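Local coordinates for protein thiosulfate sulfurtransferase (Pseudomonas aeruginosa, PDB 1YT8) that probably transfers sulfur from thiosulfate to cyanide, as a sulfurtransferase built from four rhodanese-like domains in a single chain, at residues 414-419 / 485-490; 30-35 / 43-48. All coordinates share one frame; numbering follows the deposited sequence.

Contact 2 comes first along the chain and lies within the first rhodanese-like domain, where residues 30-35 and 43-48 join helix 32-35 to strand 44-45, an outermost strand of that domain's parallel sheet. Contact 1 follows much later: residues 414-419 leave strand 413-414, an outermost strand of the fourth parallel sheet, and meet the loop 485-490. The centres are about 11 Å apart, on the same side of the chain's centre. Hydrogen bonds join them, from the hydroxyl of Ser-418 to the carboxylate of Glu-31 and from the backbone N of Tyr-490 to Glu-32. The loop holding 485-490 thus reaches from the fourth sheet to the first domain, bringing distant parts of the chain together.

Contact 1: residues 414-419 / 485-490; sequences WVLRSQ and PRIDRY
The two loops pass no closer than 7.7 Å between the CA atoms of Leu-416 and Asp-488, so side chains make the contact. Residues 414-419 leave strand 413-414, an edge strand of the parallel sheet in the last rhodanese-like domain, and Gln-419 occupies the N-cap position just before helix 420-427. Residues 485-490 belong to the long loop after helix 464-470, which runs along the end of that edge strand: Trp-414 shares backbone hydrogen bonds with Leu-481 and Ala-483, and Leu-416 N bonds to Ser-484 OG. Ile-487 goes on to touch helix 32-35 of the first domain.

Trp-414 points toward the other loop. With CG anti to the backbone N (chi1 -180°), its six-membered ring extends to the inverse gamma turn centred on Arg-486, and the carbonyl O of Pro-485 meets the ring edge in plane, 3.5 Å from CZ3. The side chains of Trp-414 and Asp-488 come toward each other from opposite directions, with carboxylate and indole planes 49° apart. Asp-488 OD2 approaches obliquely, 3.6 Å from CZ2 of Trp-414. Trp-414 NE1 bonds to the carbonyl O of Thr-399, and Asp-488 OD1 to the hydroxyl of Ser-401. A large aromatic with one N-H suits this place, since it spans the distance and still satisfies its nitrogen.

Next to the tryptophan, Leu-416 supplies a branched apolar end that serves several neighbours. Its CD2 packs against CB of Asp-488 at 3.9 Å, while CD1 stands 4.2 Å from CD of Pro-485. Ile-487 crosses Leu-416 at about a right angle, and the terminal amide of Gln-419 lies beside Pro-485 and Ile-487. Because chi1 of Ile-487 is 57°, CG1 sits between its backbone N and carbonyl carbon, 3.8 Å from CD1 of Leu-416.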
loop_
_atom_site.group_PDB
_atom_site.type_symbol
_atom_site.label_atom_id
_atom_site.label_comp_id
_atom_site.label_asym_id
_atom_site.label_seq_id
_atom_site.Cartn_x
_atom_site.Cartn_y
_atom_site.Cartn_z
ATOM N N TRP A 414 -25.110 -1.430 0.444
ATOM C CA TRP A 414 -23.686 -1.648 0.228
ATOM C C TRP A 414 -23.467 -3.112 -0.141
ATOM O O TRP A 414 -24.064 -4.012 0.456
ATOM C CB TRP A 414 -22.867 -1.312 1.481
ATOM C CG TRP A 414 -21.401 -1.532 1.254
ATOM C CD1 TRP A 414 -20.556 -0.742 0.527
ATOM C CD2 TRP A 414 -20.632 -2.669 1.667
ATOM N NE1 TRP A 414 -19.308 -1.320 0.456
ATOM C CE2 TRP A 414 -19.327 -2.503 1.146
ATOM C CE3 TRP A 414 -20.920 -3.814 2.424
ATOM C CZ2 TRP A 414 -18.307 -3.442 1.358
ATOM C CZ3 TRP A 414 -19.904 -4.751 2.636
ATOM C CH2 TRP A 414 -18.613 -4.555 2.101
ATOM N N VAL A 415 -22.603 -3.347 -1.122
ATOM C CA VAL A 415 -22.320 -4.704 -1.567
ATOM C C VAL A 415 -20.852 -4.911 -1.912
ATOM O O VAL A 415 -20.106 -3.956 -2.139
ATOM C CB VAL A 415 -23.131 -5.068 -2.837
ATOM C CG1 VAL A 415 -24.624 -4.964 -2.566
ATOM C CG2 VAL A 415 -22.741 -4.143 -3.976
ATOM N N LEU A 416 -20.460 -6.177 -1.939
ATOM C CA LEU A 416 -19.118 -6.592 -2.316
ATOM C C LEU A 416 -19.295 -7.112 -3.734
ATOM O O LEU A 416 -20.151 -7.961 -3.978
ATOM C CB LEU A 416 -18.629 -7.742 -1.436
ATOM C CG LEU A 416 -18.093 -7.446 -0.038
ATOM C CD1 LEU A 416 -17.770 -8.762 0.664
ATOM C CD2 LEU A 416 -16.849 -6.568 -0.144
ATOM N N ARG A 417 -18.503 -6.612 -4.669
ATOM C CA ARG A 417 -18.625 -7.076 -6.038
ATOM C C ARG A 417 -18.339 -8.574 -6.131
ATOM O O ARG A 417 -18.893 -9.269 -6.984
ATOM C CB ARG A 417 -17.667 -6.310 -6.950
ATOM C CG ARG A 417 -17.774 -6.730 -8.405
ATOM C CD ARG A 417 -16.795 -5.981 -9.271
ATOM N NE ARG A 417 -16.740 -6.531 -10.621
ATOM C CZ ARG A 417 -15.682 -6.432 -11.416
ATOM N NH1 ARG A 417 -14.593 -5.802 -10.991
ATOM N NH2 ARG A 417 -15.705 -6.976 -12.627
ATOM N N SER A 418 -17.488 -9.064 -5.232
ATOM C CA SER A 418 -17.096 -10.471 -5.206
ATOM C C SER A 418 -18.164 -11.411 -4.655
ATOM O O SER A 418 -18.023 -12.628 -4.747
ATOM C CB SER A 418 -15.811 -10.642 -4.386
ATOM O OG SER A 418 -16.023 -10.310 -3.024
ATOM N N GLN A 419 -19.225 -10.845 -4.084
ATOM C CA GLN A 419 -20.307 -11.646 -3.518
ATOM C C GLN A 419 -21.674 -11.138 -3.970
ATOM O O GLN A 419 -22.623 -11.092 -3.183
ATOM C CB GLN A 419 -20.221 -11.622 -1.985
ATOM C CG GLN A 419 -18.942 -12.242 -1.434
ATOM C CD GLN A 419 -18.916 -12.316 0.083
ATOM O OE1 GLN A 419 -19.961 -12.321 0.738
ATOM N NE2 GLN A 419 -17.717 -12.397 0.649
ATOM N N PRO A 485 -21.033 -8.813 3.942
ATOM C CA PRO A 485 -20.298 -8.642 5.201
ATOM C C PRO A 485 -19.155 -7.640 5.010
ATOM O O PRO A 485 -18.521 -7.624 3.958
ATOM C CB PRO A 485 -19.793 -10.052 5.492
ATOM C CG PRO A 485 -19.523 -10.585 4.108
ATOM C CD PRO A 485 -20.752 -10.131 3.341
ATOM N N ARG A 486 -18.894 -6.803 6.014
ATOM C CA ARG A 486 -17.816 -5.819 5.905
ATOM C C ARG A 486 -16.447 -6.450 6.127
ATOM O O ARG A 486 -15.874 -6.348 7.211
ATOM C CB ARG A 486 -18.003 -4.671 6.905
ATOM C CG ARG A 486 -19.128 -3.715 6.564
ATOM C CD ARG A 486 -19.140 -2.504 7.494
ATOM N NE ARG A 486 -17.993 -1.622 7.287
ATOM C CZ ARG A 486 -17.813 -0.470 7.931
ATOM N NH1 ARG A 486 -18.704 -0.065 8.825
ATOM N NH2 ARG A 486 -16.752 0.285 7.672
ATOM N N ILE A 487 -15.928 -7.097 5.090
ATOM C CA ILE A 487 -14.620 -7.737 5.163
ATOM C C ILE A 487 -13.670 -7.138 4.130
ATOM O O ILE A 487 -12.594 -7.686 3.877
ATOM C CB ILE A 487 -14.729 -9.252 4.890
ATOM C CG1 ILE A 487 -15.374 -9.485 3.517
ATOM C CG2 ILE A 487 -15.527 -9.925 5.999
ATOM C CD1 ILE A 487 -15.380 -10.936 3.066
ATOM N N ASP A 488 -14.062 -6.009 3.540
ATOM C CA ASP A 488 -13.241 -5.384 2.516
ATOM C C ASP A 488 -11.993 -4.677 3.035
ATOM O O ASP A 488 -11.108 -4.337 2.252
ATOM C CB ASP A 488 -14.091 -4.440 1.640
ATOM C CG ASP A 488 -14.748 -3.307 2.422
ATOM O OD1 ASP A 488 -15.102 -3.491 3.603
ATOM O OD2 ASP A 488 -14.940 -2.226 1.827
ATOM N N ARG A 489 -11.910 -4.477 4.348
ATOM C CA ARG A 489 -10.737 -3.833 4.934
ATOM C C ARG A 489 -10.265 -4.479 6.233
ATOM O O ARG A 489 -11.053 -4.735 7.141
ATOM C CB ARG A 489 -10.992 -2.342 5.186
ATOM C CG ARG A 489 -9.865 -1.680 5.982
ATOM C CD ARG A 489 -9.984 -0.172 6.058
ATOM N NE ARG A 489 -8.901 0.394 6.863
ATOM C CZ ARG A 489 -8.796 0.257 8.181
ATOM N NH1 ARG A 489 -9.717 -0.420 8.857
ATOM N NH2 ARG A 489 -7.756 0.775 8.824
ATOM N N TYR A 490 -8.965 -4.737 6.313
ATOM C CA TYR A 490 -8.375 -5.317 7.512
ATOM C C TYR A 490 -8.193 -4.192 8.524
ATOM O O TYR A 490 -7.623 -3.149 8.203
ATOM C CB TYR A 490 -7.015 -5.941 7.188
ATOM C CG TYR A 490 -6.188 -6.276 8.411
ATOM C CD1 TYR A 490 -6.693 -7.100 9.419
ATOM C CD2 TYR A 490 -4.890 -5.781 8.553
ATOM C CE1 TYR A 490 -5.918 -7.426 10.544
ATOM C CE2 TYR A 490 -4.110 -6.098 9.673
ATOM C CZ TYR A 490 -4.628 -6.919 10.661
ATOM O OH TYR A 490 -3.855 -7.242 11.760
#

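Contact 2: residues 30-35 / 43-48; sequences REEDPF and AANLPL
The carbonyl O of Arg-30 is met by two residues of the neighbouring segment: the side-chain amide of Asn-45, with OD1 as modelled 3.1 Å away, and the ring of Pro-47, whose CG is 3.4 Å from this oxygen. The CA-H of Pro-47 makes a bent, weak contact with the same oxygen, with CA 3.5 Å from it. The amide of Asn-45 is probably turned over in the model, so its two ends may be exchanged. This is the beta-alpha-beta unit of the first rhodanese-like domain, in which strand 25-28 leads into helix 32-35 and the chain returns in strand 44-45.

Asn-45 forms the middle of the contact. Its CG lies anti to the backbone N (chi1 -177°), and this lays the amide over the ring face of Phe-35, displaced toward the CB end of that residue, with the two planes only 8° apart. CB of Asn-45 stands almost exactly over the centre of the phenyl face, 3° off the normal. It lies 3.4 Å from the centroid of the Phe-35 ring, a CH-pi contact. Asparagine suits the site because its short methylene covers the ring while its amide lies by the start of the helix. Phe-35 is equally apt, as its flat face accepts that methylene and its edge meets the carbonyl O of Ala-43. His-39 stacks with the phenyl ring as well.

Glu-31, at the N-cap position, hydrogen-bonds through OE2 to the hydroxyls of Ser-49 and Ser-418. OE2 of Glu-32 forms a salt bridge with Arg-492, and its OE1 accepts the backbone N-H of Tyr-490. A bend at chi2 of Glu-31 brings its OE1 to 4.1 Å from CB of Pro-47.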
loop_
_atom_site.group_PDB
_atom_site.type_symbol
_atom_site.label_atom_id
_atom_site.label_comp_id
_atom_site.label_asym_id
_atom_site.label_seq_id
_atom_site.Cartn_x
_atom_site.Cartn_y
_atom_site.Cartn_z
ATOM N N ARG A 30 -9.073 -12.846 -2.636
ATOM C CA ARG A 30 -10.108 -12.686 -1.619
ATOM C C ARG A 30 -10.085 -11.224 -1.170
ATOM O O ARG A 30 -9.201 -10.463 -1.570
ATOM C CB ARG A 30 -9.813 -13.574 -0.407
ATOM C CG ARG A 30 -9.852 -15.069 -0.674
ATOM C CD ARG A 30 -9.420 -15.839 0.566
ATOM N NE ARG A 30 -7.996 -15.673 0.853
ATOM C CZ ARG A 30 -7.416 -16.039 1.992
ATOM N NH1 ARG A 30 -8.138 -16.592 2.962
ATOM N NH2 ARG A 30 -6.114 -15.856 2.162
ATOM N N GLU A 31 -11.057 -10.830 -0.350
ATOM C CA GLU A 31 -11.096 -9.470 0.173
ATOM C C GLU A 31 -9.924 -9.324 1.149
ATOM O O GLU A 31 -9.338 -10.322 1.577
ATOM C CB GLU A 31 -12.414 -9.206 0.904
ATOM C CG GLU A 31 -13.662 -9.267 0.019
ATOM C CD GLU A 31 -13.635 -8.250 -1.108
ATOM O OE1 GLU A 31 -13.163 -7.114 -0.880
ATOM O OE2 GLU A 31 -14.104 -8.572 -2.221
ATOM N N GLU A 32 -9.599 -8.088 1.516
ATOM C CA GLU A 32 -8.470 -7.842 2.404
ATOM C C GLU A 32 -8.527 -8.478 3.790
ATOM O O GLU A 32 -7.516 -8.991 4.265
ATOM C CB GLU A 32 -8.213 -6.334 2.550
ATOM C CG GLU A 32 -6.863 -6.027 3.209
ATOM C CD GLU A 32 -6.584 -4.543 3.370
ATOM O OE1 GLU A 32 -7.333 -3.868 4.107
ATOM O OE2 GLU A 32 -5.604 -4.053 2.766
ATOM N N ASP A 33 -9.684 -8.463 4.451
ATOM C CA ASP A 33 -9.724 -9.050 5.785
ATOM C C ASP A 33 -9.368 -10.540 5.786
ATOM O O ASP A 33 -8.576 -10.983 6.613
ATOM C CB ASP A 33 -11.075 -8.816 6.465
ATOM C CG ASP A 33 -11.003 -9.044 7.965
ATOM O OD1 ASP A 33 -10.091 -8.477 8.608
ATOM O OD2 ASP A 33 -11.847 -9.785 8.504
ATOM N N PRO A 34 -9.958 -11.338 4.880
ATOM C CA PRO A 34 -9.566 -12.753 4.921
ATOM C C PRO A 34 -8.094 -12.941 4.514
ATOM O O PRO A 34 -7.406 -13.814 5.035
ATOM C CB PRO A 34 -10.560 -13.430 3.970
ATOM C CG PRO A 34 -11.108 -12.305 3.130
ATOM C CD PRO A 34 -11.180 -11.150 4.081
ATOM N N PHE A 35 -7.619 -12.105 3.593
ATOM C CA PHE A 35 -6.221 -12.149 3.155
ATOM C C PHE A 35 -5.333 -11.938 4.380
ATOM O O PHE A 35 -4.369 -12.664 4.599
ATOM C CB PHE A 35 -5.955 -11.024 2.143
ATOM C CG PHE A 35 -4.493 -10.701 1.940
ATOM C CD1 PHE A 35 -3.673 -11.536 1.185
ATOM C CD2 PHE A 35 -3.944 -9.539 2.483
ATOM C CE1 PHE A 35 -2.324 -11.214 0.968
ATOM C CE2 PHE A 35 -2.604 -9.211 2.274
ATOM C CZ PHE A 35 -1.792 -10.050 1.514
ATOM N N ALA A 43 2.679 -13.238 -1.416
ATOM C CA ALA A 43 1.386 -13.160 -2.072
ATOM C C ALA A 43 0.913 -11.712 -1.960
ATOM O O ALA A 43 0.939 -11.119 -0.878
ATOM C CB ALA A 43 0.386 -14.096 -1.392
ATOM N N ALA A 44 0.505 -11.142 -3.086
ATOM C CA ALA A 44 0.006 -9.778 -3.118
ATOM C C ALA A 44 -1.509 -9.870 -3.118
ATOM O O ALA A 44 -2.077 -10.751 -3.763
ATOM C CB ALA A 44 0.492 -9.067 -4.379
ATOM N N ASN A 45 -2.169 -8.972 -2.396
ATOM C CA ASN A 45 -3.622 -9.005 -2.346
ATOM C C ASN A 45 -4.251 -8.098 -3.396
ATOM O O ASN A 45 -4.057 -6.887 -3.382
ATOM C CB ASN A 45 -4.111 -8.607 -0.948
ATOM C CG ASN A 45 -5.624 -8.688 -0.805
ATOM O OD1 ASN A 45 -6.264 -9.614 -1.310
ATOM N ND2 ASN A 45 -6.200 -7.733 -0.091
ATOM N N LEU A 46 -4.978 -8.701 -4.327
ATOM C CA LEU A 46 -5.685 -7.941 -5.348
ATOM C C LEU A 46 -7.074 -8.557 -5.427
ATOM O O LEU A 46 -7.335 -9.450 -6.232
ATOM C CB LEU A 46 -4.979 -8.011 -6.709
ATOM C CG LEU A 46 -5.718 -7.267 -7.836
ATOM C CD1 LEU A 46 -6.197 -5.908 -7.346
ATOM C CD2 LEU A 46 -4.805 -7.116 -9.051
ATOM N N PRO A 47 -7.978 -8.096 -4.556
ATOM C CA PRO A 47 -9.359 -8.582 -4.495
ATOM C C PRO A 47 -10.038 -8.628 -5.856
ATOM O O PRO A 47 -9.956 -7.675 -6.635
ATOM C CB PRO A 47 -10.028 -7.585 -3.556
ATOM C CG PRO A 47 -8.902 -7.205 -2.620
ATOM C CD PRO A 47 -7.767 -7.000 -3.592
ATOM N N LEU A 48 -10.701 -9.743 -6.140
ATOM C CA LEU A 48 -11.421 -9.899 -7.394
ATOM C C LEU A 48 -12.282 -8.653 -7.605
ATOM O O LEU A 48 -12.431 -8.172 -8.725
ATOM C CB LEU A 48 -12.320 -11.140 -7.339
ATOM C CG LEU A 48 -13.205 -11.403 -8.562
ATOM C CD1 LEU A 48 -12.349 -11.824 -9.749
ATOM C CD2 LEU A 48 -14.216 -12.491 -8.225
#